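Local coordinates for protein fructose-bisphosphate aldolase (Plasmodium falciparum, PDB 4TR9) that belongs to the class I aldolase family, adopts the TIM-barrel fold, and holds the ligand 38D in a pocket inside the barrel, at residues G35-D40 / L68-K73; K128-L133 / A151-V156; V194-L199 / A234-N239; F277-Q282 / F306-A311. One frame throughout, in Å; residues are numbered along the deposited sequence.

Interaction 1 of 4, residues G35-D40 / L68-K73; sequences GILAAD and LLFGTK. With 38D (N'-[(E)-(2,4-dichlorophenyl)methylidene]-3,4-dihydroxybenzohydrazide), chain K.
In the strand-to-helix interface of a TIM barrel, Leu37 and Ala39 on strand 35-39 meet Leu69 and Phe70 in the last turn of helix 59-70. The contact is wholly apolar and no hydrogen bond crosses it. Phe70 reaches inward with the rim of its ring: CE1 lies 4.0 Å from Leu37 CD2, which approaches in the plane of the ring, and CZ lies 3.9 Å from Ala39 CB, also at the edge. With Leu37 CG swung opposite the backbone N (chi1 170°), the CD2 branch extends away from the strand and comes within 4.4 Å of Leu69 CB. Leu69 in turn lays its CD1 methyl against Ala39 CB at 4.2 Å. Strand 35-39 and strand 79-84 are parallel neighbours, and helix 59-70 belongs to the helical connection between them. Phe70 also packs on Leu84 of the second strand and on Leu102 and Leu103 of helix 99-105. While Leu37 and Ala39 face the helix, Ala38 turns to the ligand pocket, its CB 4.0 Å from 38D O07. Just beyond, Asp40 points away from the helix, where OD1 accepts a weak hydrogen bond of 3.3 Å from 38D O07, and OD2 forms a salt bridge with Lys152.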
loop_
_atom_site.group_PDB
_atom_site.type_symbol
_atom_site.label_atom_id
_atom_site.label_comp_id
_atom_site.label_asym_id
_atom_site.label_seq_id
_atom_site.Cartn_x
_atom_site.Cartn_y
_atom_site.Cartn_z
ATOM N N GLY A 35 33.778 -13.824 -1.143
ATOM C CA GLY A 35 33.008 -12.628 -0.857
ATOM C C GLY A 35 33.241 -11.546 -1.895
ATOM O O GLY A 35 33.870 -11.791 -2.925
ATOM N N ILE A 36 32.741 -10.346 -1.622
ATOM C CA ILE A 36 32.862 -9.237 -2.562
ATOM C C ILE A 36 33.728 -8.112 -2.000
ATOM O O ILE A 36 33.574 -7.713 -0.846
ATOM C CB ILE A 36 31.476 -8.671 -2.941
ATOM C CG1 ILE A 36 30.597 -9.769 -3.542
ATOM C CG2 ILE A 36 31.612 -7.508 -3.914
ATOM C CD1 ILE A 36 29.226 -9.290 -3.971
ATOM N N LEU A 37 34.644 -7.609 -2.821
ATOM C CA LEU A 37 35.484 -6.479 -2.442
ATOM C C LEU A 37 34.869 -5.162 -2.905
ATOM O O LEU A 37 34.701 -4.933 -4.103
ATOM C CB LEU A 37 36.891 -6.633 -3.023
ATOM C CG LEU A 37 37.809 -5.411 -2.916
ATOM C CD1 LEU A 37 38.094 -5.060 -1.460
ATOM C CD2 LEU A 37 39.104 -5.637 -3.682
ATOM N N ALA A 38 34.535 -4.299 -1.952
ATOM C CA ALA A 38 33.934 -3.009 -2.267
ATOM C C ALA A 38 34.999 -1.936 -2.467
ATOM O O ALA A 38 35.413 -1.276 -1.514
ATOM C CB ALA A 38 32.963 -2.595 -1.171
ATOM N N ALA A 39 35.436 -1.767 -3.709
ATOM C CA ALA A 39 36.443 -0.763 -4.035
ATOM C C ALA A 39 35.881 0.281 -4.994
ATOM O O ALA A 39 36.555 0.697 -5.937
ATOM C CB ALA A 39 37.677 -1.423 -4.630
ATOM N N ASP A 40 34.645 0.700 -4.747
ATOM C CA ASP A 40 33.975 1.664 -5.611
ATOM C C ASP A 40 33.813 3.022 -4.937
ATOM O O ASP A 40 32.753 3.642 -5.018
ATOM C CB ASP A 40 32.607 1.129 -6.042
ATOM C CG ASP A 40 31.781 0.638 -4.872
ATOM O OD1 ASP A 40 32.372 0.144 -3.890
ATOM O OD2 ASP A 40 30.538 0.743 -4.935
ATOM N N LEU A 68 46.987 -2.153 -7.031
ATOM C CA LEU A 68 47.540 -2.922 -5.925
ATOM C C LEU A 68 46.534 -3.953 -5.432
ATOM O O LEU A 68 46.894 -5.081 -5.097
ATOM C CB LEU A 68 47.955 -1.987 -4.783
ATOM C CG LEU A 68 48.580 -2.577 -3.516
ATOM C CD1 LEU A 68 49.598 -1.606 -2.953
ATOM C CD2 LEU A 68 47.526 -2.889 -2.465
ATOM N N LEU A 69 45.267 -3.554 -5.392
ATOM C CA LEU A 69 44.202 -4.428 -4.921
ATOM C C LEU A 69 43.905 -5.541 -5.919
ATOM O O LEU A 69 43.924 -6.721 -5.573
ATOM C CB LEU A 69 42.929 -3.623 -4.650
ATOM C CG LEU A 69 43.003 -2.529 -3.582
ATOM C CD1 LEU A 69 41.685 -1.773 -3.503
ATOM C CD2 LEU A 69 43.364 -3.119 -2.229
ATOM N N PHE A 70 43.641 -5.156 -7.164
ATOM C CA PHE A 70 43.180 -6.104 -8.172
ATOM C C PHE A 70 44.330 -6.919 -8.752
ATOM O O PHE A 70 44.116 -7.984 -9.332
ATOM C CB PHE A 70 42.440 -5.367 -9.293
ATOM C CG PHE A 70 41.358 -4.444 -8.801
ATOM C CD1 PHE A 70 40.668 -4.719 -7.631
ATOM C CD2 PHE A 70 41.035 -3.298 -9.508
ATOM C CE1 PHE A 70 39.681 -3.870 -7.175
ATOM C CE2 PHE A 70 40.046 -2.445 -9.057
ATOM C CZ PHE A 70 39.371 -2.731 -7.888
ATOM N N GLY A 71 45.550 -6.418 -8.591
ATOM C CA GLY A 71 46.725 -7.101 -9.099
ATOM C C GLY A 71 47.303 -8.084 -8.100
ATOM O O GLY A 71 48.376 -8.644 -8.317
ATOM N N THR A 72 46.586 -8.292 -7.000
ATOM C CA THR A 72 47.033 -9.203 -5.954
ATOM C C THR A 72 46.909 -10.659 -6.393
ATOM O O THR A 72 45.804 -11.172 -6.573
ATOM C CB THR A 72 46.235 -9.002 -4.654
ATOM O OG1 THR A 72 46.397 -7.654 -4.196
ATOM C CG2 THR A 72 46.722 -9.958 -3.578
ATOM N N LYS A 73 48.051 -11.317 -6.562
ATOM C CA LYS A 73 48.077 -12.712 -6.984
ATOM C C LYS A 73 47.529 -13.631 -5.898
ATOM O O LYS A 73 48.107 -13.745 -4.816
ATOM C CB LYS A 73 49.502 -13.128 -7.362
ATOM C CG LYS A 73 50.043 -12.424 -8.599
ATOM C CD LYS A 73 51.481 -12.828 -8.894
ATOM C CE LYS A 73 52.450 -12.238 -7.880
ATOM N NZ LYS A 73 52.502 -10.750 -7.957
HETATM N N12 38D K . 30.105 7.881 0.705
HETATM C C13 38D K . 30.333 7.946 2.121
HETATM C C15 38D K . 30.432 10.425 1.859
HETATM C C17 38D K . 29.807 11.929 3.614
HETATM C C20 38D K . 29.669 9.565 3.981
HETATM C C01 38D K . 29.738 3.632 0.033
HETATM C C02 38D K . 29.651 2.248 -0.116
HETATM O O03 38D K . 28.984 1.449 0.838
HETATM C C04 38D K . 30.230 1.642 -1.222
HETATM C C05 38D K . 30.887 2.406 -2.170
HETATM C C06 38D K . 30.974 3.779 -2.024
HETATM O O07 38D K . 30.158 0.241 -1.396
HETATM C C08 38D K . 30.395 4.387 -0.931
HETATM C C09 38D K . 30.523 5.908 -0.800
HETATM O O10 38D K . 31.033 6.559 -1.704
HETATM N N11 38D K . 30.042 6.518 0.410
HETATM C C14 38D K . 30.132 9.353 2.676
HETATM C C16 38D K . 30.268 11.720 2.325
HETATM CL CL1 38D K . 29.609 13.566 4.174
HETATM C C19 38D K . 29.505 10.864 4.445
HETATM CL CL2 38D K . 29.285 8.237 5.043
#

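Interaction 2 of 4, residues K128-L133 / A151-V156; sequences KSTQGL and AKWRTV. With 38D (N'-[(E)-(2,4-dichlorophenyl)methylidene]-3,4-dihydroxybenzohydrazide), chain K.
Thr130 of the hairpin strand 128-130 sits on Trp153, on the outer side of TIM-barrel strand 150-157, whose neighbouring Lys152 and Arg154 face the ligand pocket. The two short strand segments run nearly antiparallel, at 167°, with axes 6.3 Å apart. Thr130 and Trp153 pass each other head to tail, placing the CG2 methyl over one face of the indole, toward its rim. Leu133 meets the same ring system at about a right angle, with CD2 3.6 Å from Trp153 CH2. The Thr130 hydroxyl donates to Arg154 O at 3.1 Å, coming in 29° off the carbonyl plane. Arg154 itself stretches to the pocket, where its NE forms a salt bridge with Glu197 and its CD lies 3.4 Å from 38D O03. Lys152, kinked midway along its chain, brings NZ to 3.0 Å from 38D O07. Where Lys128 comes near Val156, one water joins the two backbones by donating to Lys128 O (2.7 Å) and Val156 O (2.8 Å).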
loop_
_atom_site.group_PDB
_atom_site.type_symbol
_atom_site.label_atom_id
_atom_site.label_comp_id
_atom_site.label_asym_id
_atom_site.label_seq_id
_atom_site.Cartn_x
_atom_site.Cartn_y
_atom_site.Cartn_z
ATOM N N LYS A 128 17.623 10.842 3.500
ATOM C CA LYS A 128 18.228 10.820 2.173
ATOM C C LYS A 128 17.471 9.989 1.142
ATOM O O LYS A 128 16.751 9.048 1.478
ATOM C CB LYS A 128 19.667 10.306 2.273
ATOM C CG LYS A 128 20.523 11.055 3.280
ATOM C CD LYS A 128 20.601 12.532 2.944
ATOM C CE LYS A 128 21.460 13.282 3.948
ATOM N NZ LYS A 128 21.521 14.738 3.638
ATOM N N SER A 129 17.655 10.356 -0.123
ATOM C CA SER A 129 17.157 9.587 -1.256
ATOM C C SER A 129 18.266 9.467 -2.299
ATOM O O SER A 129 19.064 10.388 -2.467
ATOM C CB SER A 129 15.916 10.243 -1.861
ATOM O OG SER A 129 15.511 9.580 -3.045
ATOM N N THR A 130 18.318 8.337 -2.998
ATOM C CA THR A 130 19.404 8.086 -3.940
ATOM C C THR A 130 18.993 8.364 -5.387
ATOM O O THR A 130 17.927 7.942 -5.832
ATOM C CB THR A 130 19.908 6.636 -3.836
ATOM O OG1 THR A 130 19.761 6.171 -2.489
ATOM C CG2 THR A 130 21.369 6.556 -4.233
ATOM N N GLN A 131 19.852 9.073 -6.113
ATOM C CA GLN A 131 19.589 9.398 -7.511
ATOM C C GLN A 131 20.430 8.537 -8.449
ATOM O O GLN A 131 21.492 8.047 -8.068
ATOM C CB GLN A 131 19.860 10.880 -7.775
ATOM C CG GLN A 131 18.913 11.821 -7.052
ATOM C CD GLN A 131 19.145 13.273 -7.416
ATOM O OE1 GLN A 131 20.266 13.674 -7.728
ATOM N NE2 GLN A 131 18.082 14.067 -7.384
ATOM N N GLY A 132 19.948 8.350 -9.673
ATOM C CA GLY A 132 20.678 7.571 -10.658
ATOM C C GLY A 132 19.812 6.786 -11.625
ATOM O O GLY A 132 20.314 5.945 -12.371
ATOM N N LEU A 133 18.511 7.057 -11.619
ATOM C CA LEU A 133 17.586 6.346 -12.494
ATOM C C LEU A 133 17.624 6.881 -13.923
ATOM O O LEU A 133 17.402 6.136 -14.876
ATOM C CB LEU A 133 16.160 6.428 -11.944
ATOM C CG LEU A 133 15.872 5.597 -10.693
ATOM C CD1 LEU A 133 14.437 5.795 -10.234
ATOM C CD2 LEU A 133 16.153 4.126 -10.959
ATOM N N ALA A 151 25.819 -4.841 -10.588
ATOM C CA ALA A 151 25.806 -3.429 -10.219
ATOM C C ALA A 151 25.474 -3.224 -8.746
ATOM O O ALA A 151 25.072 -4.160 -8.054
ATOM C CB ALA A 151 24.817 -2.670 -11.092
ATOM N N LYS A 152 25.640 -1.993 -8.272
ATOM C CA LYS A 152 25.366 -1.665 -6.877
ATOM C C LYS A 152 24.680 -0.303 -6.750
ATOM O O LYS A 152 24.882 0.585 -7.576
ATOM C CB LYS A 152 26.658 -1.682 -6.062
ATOM C CG LYS A 152 26.450 -1.966 -4.584
ATOM C CD LYS A 152 27.359 -1.104 -3.736
ATOM C CE LYS A 152 27.081 0.365 -3.989
ATOM N NZ LYS A 152 27.938 1.244 -3.157
ATOM N N TRP A 153 23.879 -0.149 -5.699
ATOM C CA TRP A 153 23.053 1.038 -5.503
ATOM C C TRP A 153 22.801 1.222 -4.012
ATOM O O TRP A 153 22.023 0.481 -3.411
ATOM C CB TRP A 153 21.742 0.891 -6.283
ATOM C CG TRP A 153 20.694 1.967 -6.105
ATOM C CD1 TRP A 153 20.000 2.261 -4.967
ATOM C CD2 TRP A 153 20.173 2.831 -7.124
ATOM N NE1 TRP A 153 19.104 3.276 -5.205
ATOM C CE2 TRP A 153 19.188 3.642 -6.522
ATOM C CE3 TRP A 153 20.455 3.012 -8.483
ATOM C CZ2 TRP A 153 18.482 4.614 -7.232
ATOM C CZ3 TRP A 153 19.752 3.977 -9.187
ATOM C CH2 TRP A 153 18.777 4.766 -8.560
ATOM N N ARG A 154 23.467 2.205 -3.416
ATOM C CA ARG A 154 23.427 2.388 -1.968
ATOM C C ARG A 154 22.379 3.402 -1.517
ATOM O O ARG A 154 22.375 4.548 -1.961
ATOM C CB ARG A 154 24.803 2.814 -1.455
ATOM C CG ARG A 154 24.840 3.160 0.025
ATOM C CD ARG A 154 26.259 3.458 0.477
ATOM N NE ARG A 154 26.327 3.852 1.881
ATOM C CZ ARG A 154 26.368 5.111 2.303
ATOM N NH1 ARG A 154 26.430 5.376 3.600
ATOM N NH2 ARG A 154 26.345 6.107 1.427
ATOM N N THR A 155 21.496 2.966 -0.625
ATOM C CA THR A 155 20.514 3.851 -0.013
ATOM C C THR A 155 20.751 3.897 1.492
ATOM O O THR A 155 21.247 2.933 2.077
ATOM C CB THR A 155 19.073 3.396 -0.304
ATOM O OG1 THR A 155 18.996 2.861 -1.631
ATOM C CG2 THR A 155 18.109 4.565 -0.177
ATOM N N VAL A 156 20.401 5.015 2.119
ATOM C CA VAL A 156 20.704 5.216 3.530
ATOM C C VAL A 156 19.467 5.551 4.361
ATOM O O VAL A 156 18.703 6.454 4.019
ATOM C CB VAL A 156 21.750 6.336 3.712
ATOM C CG1 VAL A 156 21.892 6.709 5.178
ATOM C CG2 VAL A 156 23.088 5.909 3.132
HETATM N N12 38D K . 30.105 7.881 0.705
HETATM C C13 38D K . 30.333 7.946 2.121
HETATM C C15 38D K . 30.432 10.425 1.859
HETATM C C17 38D K . 29.807 11.929 3.614
HETATM C C20 38D K . 29.669 9.565 3.981
HETATM C C01 38D K . 29.738 3.632 0.033
HETATM C C02 38D K . 29.651 2.248 -0.116
HETATM O O03 38D K . 28.984 1.449 0.838
HETATM C C04 38D K . 30.230 1.642 -1.222
HETATM C C05 38D K . 30.887 2.406 -2.170
HETATM C C06 38D K . 30.974 3.779 -2.024
HETATM O O07 38D K . 30.158 0.241 -1.396
HETATM C C08 38D K . 30.395 4.387 -0.931
HETATM C C09 38D K . 30.523 5.908 -0.800
HETATM O O10 38D K . 31.033 6.559 -1.704
HETATM N N11 38D K . 30.042 6.518 0.410
HETATM C C14 38D K . 30.132 9.353 2.676
HETATM C C16 38D K . 30.268 11.720 2.325
HETATM CL CL1 38D K . 29.609 13.566 4.174
HETATM C C19 38D K . 29.505 10.864 4.445
HETATM CL CL2 38D K . 29.285 8.237 5.043
HETATM O O HOH W 1 16.123 7.628 3.738
HETATM O O HOH W 2 18.560 9.186 5.717
HETATM O O HOH W 3 16.825 5.521 -4.592
#

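Interaction 3 of 4, residues V194-L199 / A234-N239; sequences VEPEIL and ALLKPN
Val194 and Leu236 pair in parallel register, with Val194 N donating to Leu235 O at 2.8 Å and Lys237 N donating to Val194 O at 2.6 Å, so that both polar backbone atoms of Val194 are engaged on either side of Leu236. One step further on, Glu195 and Lys237 lie side by side and point the same way. Both chains are extended with CG opposite the backbone N, which lays methylenes along methylenes and puts Glu195 OE1 3.5 Å from Lys237 CD. Their charged ends make only a long salt bridge, OE1 to NZ at 3.9 Å; Glu195 OE1 is buried here without a hydrogen-bond partner, and its other charged neighbour, Lys152, is likewise distant. Pro196 crosses Leu236 at about a right angle, CD against CD1 at 3.8 Å. Asn239 lies obliquely across Ile198, its OD1 3.6 Å from Ile198 CB, and a water donating to both Pro196 O and Asn239 OD1 bridges the two chains beyond the last backbone hydrogen bond. Helix 206-226 connects the strands in a beta-alpha-beta unit, and Glu195 and Lys237 each form a weak hydrogen bond to 38D in the pocket within the TIM barrel.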
loop_
_atom_site.group_PDB
_atom_site.type_symbol
_atom_site.label_atom_id
_atom_site.label_comp_id
_atom_site.label_asym_id
_atom_site.label_seq_id
_atom_site.Cartn_x
_atom_site.Cartn_y
_atom_site.Cartn_z
ATOM N N VAL A 194 21.118 -4.953 -3.992
ATOM C CA VAL A 194 20.214 -4.066 -3.272
ATOM C C VAL A 194 20.780 -3.716 -1.902
ATOM O O VAL A 194 20.932 -4.586 -1.045
ATOM C CB VAL A 194 18.823 -4.700 -3.110
ATOM C CG1 VAL A 194 17.898 -3.766 -2.348
ATOM C CG2 VAL A 194 18.240 -5.045 -4.472
ATOM N N GLU A 195 21.090 -2.440 -1.699
ATOM C CA GLU A 195 21.702 -2.000 -0.451
ATOM C C GLU A 195 20.848 -0.968 0.283
ATOM O O GLU A 195 20.983 0.234 0.053
ATOM C CB GLU A 195 23.097 -1.427 -0.717
ATOM C CG GLU A 195 23.854 -1.014 0.538
ATOM C CD GLU A 195 25.206 -0.403 0.231
ATOM O OE1 GLU A 195 25.622 -0.441 -0.947
ATOM O OE2 GLU A 195 25.853 0.118 1.165
ATOM N N PRO A 196 19.949 -1.441 1.158
ATOM C CA PRO A 196 19.198 -0.564 2.058
ATOM C C PRO A 196 19.920 -0.393 3.392
ATOM O O PRO A 196 19.458 -0.904 4.413
ATOM C CB PRO A 196 17.877 -1.309 2.238
ATOM C CG PRO A 196 18.269 -2.750 2.147
ATOM C CD PRO A 196 19.452 -2.828 1.205
ATOM N N GLU A 197 21.044 0.317 3.381
ATOM C CA GLU A 197 21.863 0.454 4.578
ATOM C C GLU A 197 21.189 1.290 5.657
ATOM O O GLU A 197 20.827 2.445 5.433
ATOM C CB GLU A 197 23.222 1.068 4.240
ATOM C CG GLU A 197 24.110 1.268 5.462
ATOM C CD GLU A 197 25.416 1.962 5.134
ATOM O OE1 GLU A 197 25.622 2.321 3.956
ATOM O OE2 GLU A 197 26.236 2.149 6.057
ATOM N N ILE A 198 21.027 0.691 6.832
ATOM C CA ILE A 198 20.553 1.412 8.002
ATOM C C ILE A 198 21.739 1.782 8.885
ATOM O O ILE A 198 22.442 0.907 9.391
ATOM C CB ILE A 198 19.545 0.583 8.812
ATOM C CG1 ILE A 198 18.318 0.253 7.959
ATOM C CG2 ILE A 198 19.133 1.331 10.064
ATOM C CD1 ILE A 198 17.272 -0.552 8.689
ATOM N N LEU A 199 21.962 3.082 9.060
ATOM C CA LEU A 199 23.089 3.570 9.849
ATOM C C LEU A 199 22.992 3.139 11.309
ATOM O O LEU A 199 21.908 3.127 11.892
ATOM C CB LEU A 199 23.176 5.094 9.765
ATOM C CG LEU A 199 23.432 5.680 8.376
ATOM C CD1 LEU A 199 23.576 7.192 8.450
ATOM C CD2 LEU A 199 24.666 5.049 7.753
ATOM N N ALA A 234 19.418 -11.673 -7.892
ATOM C CA ALA A 234 19.702 -10.467 -7.124
ATOM C C ALA A 234 20.489 -10.781 -5.857
ATOM O O ALA A 234 20.610 -11.939 -5.459
ATOM C CB ALA A 234 18.407 -9.746 -6.779
ATOM N N LEU A 235 21.028 -9.737 -5.234
ATOM C CA LEU A 235 21.730 -9.873 -3.964
ATOM C C LEU A 235 21.297 -8.773 -3.003
ATOM O O LEU A 235 20.852 -7.707 -3.427
ATOM C CB LEU A 235 23.247 -9.829 -4.169
ATOM C CG LEU A 235 23.897 -11.029 -4.863
ATOM C CD1 LEU A 235 25.393 -10.804 -5.028
ATOM C CD2 LEU A 235 23.628 -12.315 -4.093
ATOM N N LEU A 236 21.428 -9.038 -1.709
ATOM C CA LEU A 236 21.060 -8.065 -0.689
ATOM C C LEU A 236 22.287 -7.604 0.084
ATOM O O LEU A 236 23.084 -8.422 0.543
ATOM C CB LEU A 236 20.025 -8.657 0.270
ATOM C CG LEU A 236 19.522 -7.754 1.399
ATOM C CD1 LEU A 236 18.803 -6.536 0.841
ATOM C CD2 LEU A 236 18.615 -8.530 2.343
ATOM N N LYS A 237 22.436 -6.291 0.229
ATOM C CA LYS A 237 23.542 -5.735 0.998
ATOM C C LYS A 237 23.025 -4.892 2.159
ATOM O O LYS A 237 22.988 -3.664 2.075
ATOM C CB LYS A 237 24.461 -4.900 0.101
ATOM C CG LYS A 237 25.734 -4.418 0.785
ATOM C CD LYS A 237 26.652 -3.699 -0.189
ATOM C CE LYS A 237 27.923 -3.224 0.497
ATOM N NZ LYS A 237 28.863 -2.578 -0.459
ATOM N N PRO A 238 22.609 -5.553 3.248
ATOM C CA PRO A 238 22.094 -4.853 4.422
ATOM C C PRO A 238 23.167 -4.659 5.483
ATOM O O PRO A 238 24.288 -5.145 5.327
ATOM C CB PRO A 238 21.010 -5.801 4.920
ATOM C CG PRO A 238 21.596 -7.157 4.637
ATOM C CD PRO A 238 22.466 -7.011 3.395
ATOM N N ASN A 239 22.820 -3.955 6.552
ATOM C CA ASN A 239 23.709 -3.819 7.692
ATOM C C ASN A 239 23.457 -4.937 8.692
ATOM O O ASN A 239 22.347 -5.460 8.776
ATOM C CB ASN A 239 23.519 -2.462 8.367
ATOM C CG ASN A 239 22.109 -2.266 8.887
ATOM O OD1 ASN A 239 21.134 -2.597 8.211
ATOM N ND2 ASN A 239 21.994 -1.736 10.099
HETATM O O HOH W 4 19.508 -3.195 6.183
#

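Interaction 4 of 4, residues F277-Q282 / F306-A311; sequences FLSGGQ and FSYGRA
Phe277 O accepts a hydrogen bond from Ser307 N at 2.7 Å, nearly straight (163°) and in the carbonyl plane, closing the parallel pairing of strands 274-277 and 303-308. Immediately after it, the Tyr308 ring lies along the outgoing loop: CD1 comes within 3.4 Å of Ser279 N, and Leu278 C sits at the ring edge. Ser279 is the hub of the next layer. Its CB touches both Tyr308 CD1, at 3.6 Å, and Ala311 CB, at 3.7 Å. With chi1 at 59°, OG stands between the backbone N and carbonyl carbon, beside Arg310 CB, and is hydrogen-bonded to the backbone of the bound peptide. Arg310 runs extended alongside the turn, its CD 3.2 Å from Gly280 O.

Several features hold these groups in place. Ser279 to Gln282 form a type II' turn, closed by Gln282 N to Ser279 O at 3.3 Å, and Gly280 takes the positive phi its second position requires. Phe306 CB packs over the centre of one Tyr308 face, while Tyr308 OH makes a weak hydrogen bond to Ala287 O. Gly309 is the N-cap of helix 310-320, which carries Arg310 and Ala311. The contact lies at the C-terminal ends of neighbouring strands, where TIM barrels place their binding sites, and here it receives the bound peptide.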
loop_
_atom_site.group_PDB
_atom_site.type_symbol
_atom_site.label_atom_id
_atom_site.label_comp_id
_atom_site.label_asym_id
_atom_site.label_seq_id
_atom_site.Cartn_x
_atom_site.Cartn_y
_atom_site.Cartn_z
ATOM N N PHE A 277 26.910 -8.735 3.512
ATOM C CA PHE A 277 26.916 -7.708 4.551
ATOM C C PHE A 277 27.921 -6.594 4.274
ATOM O O PHE A 277 28.936 -6.805 3.611
ATOM C CB PHE A 277 27.212 -8.333 5.916
ATOM C CG PHE A 277 26.114 -9.215 6.429
ATOM C CD1 PHE A 277 24.956 -8.665 6.951
ATOM C CD2 PHE A 277 26.241 -10.592 6.395
ATOM C CE1 PHE A 277 23.942 -9.473 7.426
ATOM C CE2 PHE A 277 25.231 -11.407 6.870
ATOM C CZ PHE A 277 24.080 -10.846 7.385
ATOM N N LEU A 278 27.623 -5.406 4.789
ATOM C CA LEU A 278 28.538 -4.277 4.696
ATOM C C LEU A 278 29.217 -4.049 6.043
ATOM O O LEU A 278 28.592 -4.193 7.093
ATOM C CB LEU A 278 27.800 -3.018 4.233
ATOM C CG LEU A 278 26.573 -2.553 5.025
ATOM C CD1 LEU A 278 26.952 -1.536 6.095
ATOM C CD2 LEU A 278 25.517 -1.983 4.088
ATOM N N SER A 279 30.498 -3.699 6.006
ATOM C CA SER A 279 31.277 -3.513 7.225
ATOM C C SER A 279 30.798 -2.302 8.018
ATOM O O SER A 279 30.743 -2.340 9.246
ATOM C CB SER A 279 32.765 -3.369 6.894
ATOM O OG SER A 279 32.994 -2.274 6.026
ATOM N N GLY A 280 30.447 -1.234 7.311
ATOM C CA GLY A 280 30.006 -0.010 7.955
ATOM C C GLY A 280 31.138 0.655 8.712
ATOM O O GLY A 280 32.243 0.794 8.191
ATOM N N GLY A 281 30.866 1.059 9.948
ATOM C CA GLY A 281 31.871 1.700 10.776
ATOM C C GLY A 281 32.631 0.723 11.653
ATOM O O GLY A 281 33.469 1.127 12.460
ATOM N N GLN A 282 32.340 -0.565 11.496
ATOM C CA GLN A 282 32.997 -1.601 12.287
ATOM C C GLN A 282 34.484 -1.677 11.973
ATOM O O GLN A 282 34.906 -1.381 10.856
ATOM C CB GLN A 282 32.352 -2.966 12.039
ATOM C CG GLN A 282 30.873 -3.041 12.365
ATOM C CD GLN A 282 30.284 -4.402 12.055
ATOM O OE1 GLN A 282 30.916 -5.432 12.292
ATOM N NE2 GLN A 282 29.072 -4.414 11.512
ATOM N N PHE A 306 30.164 -11.486 2.684
ATOM C CA PHE A 306 30.517 -10.087 2.903
ATOM C C PHE A 306 30.679 -9.285 1.616
ATOM O O PHE A 306 31.036 -9.826 0.569
ATOM C CB PHE A 306 31.812 -10.001 3.717
ATOM C CG PHE A 306 32.994 -10.659 3.054
ATOM C CD1 PHE A 306 33.857 -9.924 2.256
ATOM C CD2 PHE A 306 33.241 -12.011 3.229
ATOM C CE1 PHE A 306 34.943 -10.526 1.645
ATOM C CE2 PHE A 306 34.324 -12.619 2.619
ATOM C CZ PHE A 306 35.177 -11.875 1.828
ATOM N N SER A 307 30.409 -7.987 1.711
ATOM C CA SER A 307 30.733 -7.039 0.653
ATOM C C SER A 307 31.519 -5.891 1.269
ATOM O O SER A 307 31.096 -4.735 1.225
ATOM C CB SER A 307 29.472 -6.522 -0.039
ATOM O OG SER A 307 29.794 -5.587 -1.056
ATOM N N TYR A 308 32.665 -6.226 1.852
ATOM C CA TYR A 308 33.444 -5.273 2.629
ATOM C C TYR A 308 34.296 -4.355 1.764
ATOM O O TYR A 308 34.692 -4.710 0.653
ATOM C CB TYR A 308 34.348 -6.010 3.621
ATOM C CG TYR A 308 33.610 -6.754 4.709
ATOM C CD1 TYR A 308 32.306 -6.417 5.049
ATOM C CD2 TYR A 308 34.222 -7.790 5.402
ATOM C CE1 TYR A 308 31.631 -7.098 6.048
ATOM C CE2 TYR A 308 33.556 -8.473 6.401
ATOM C CZ TYR A 308 32.262 -8.124 6.719
ATOM O OH TYR A 308 31.602 -8.807 7.713
ATOM N N GLY A 309 34.572 -3.170 2.294
ATOM C CA GLY A 309 35.498 -2.243 1.676
ATOM C C GLY A 309 36.425 -1.689 2.739
ATOM O O GLY A 309 37.644 -1.702 2.584
ATOM N N ARG A 310 35.839 -1.212 3.830
ATOM C CA ARG A 310 36.612 -0.709 4.958
ATOM C C ARG A 310 37.345 -1.842 5.667
ATOM O O ARG A 310 38.503 -1.699 6.056
ATOM C CB ARG A 310 35.703 0.020 5.947
ATOM C CG ARG A 310 36.420 0.571 7.168
ATOM C CD ARG A 310 35.435 1.175 8.152
ATOM N NE ARG A 310 36.080 2.098 9.080
ATOM C CZ ARG A 310 36.154 3.412 8.890
ATOM N NH1 ARG A 310 36.761 4.181 9.785
ATOM N NH2 ARG A 310 35.620 3.957 7.805
ATOM N N ALA A 311 36.664 -2.972 5.823
ATOM C CA ALA A 311 37.206 -4.104 6.569
ATOM C C ALA A 311 38.300 -4.844 5.803
ATOM O O ALA A 311 38.935 -5.750 6.341
ATOM C CB ALA A 311 36.087 -5.066 6.938
#

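How the interactions relate
Along the chain the four contacts follow one another without overlap, and all reach the same eight-stranded parallel barrel sheet. Interactions 1 and 4 share a strand boundary, 35-39 beside 303-308, with centres about 13 Å apart; interactions 2 and 3 do likewise through strands 150-157 and 191-198, centres about 11 Å apart. Interaction 3 is also about 11 Å, centre to centre, from interaction 4, which it touches through Lys237 and Leu278. Interactions 1 and 2 lie farthest apart, about 22 Å between centres, yet Asp40 and Lys152 meet in a salt bridge across the barrel interior. Interactions 1 to 3 supply residues that touch 38D; all four reach the bound peptide, interaction 4 with the most residues.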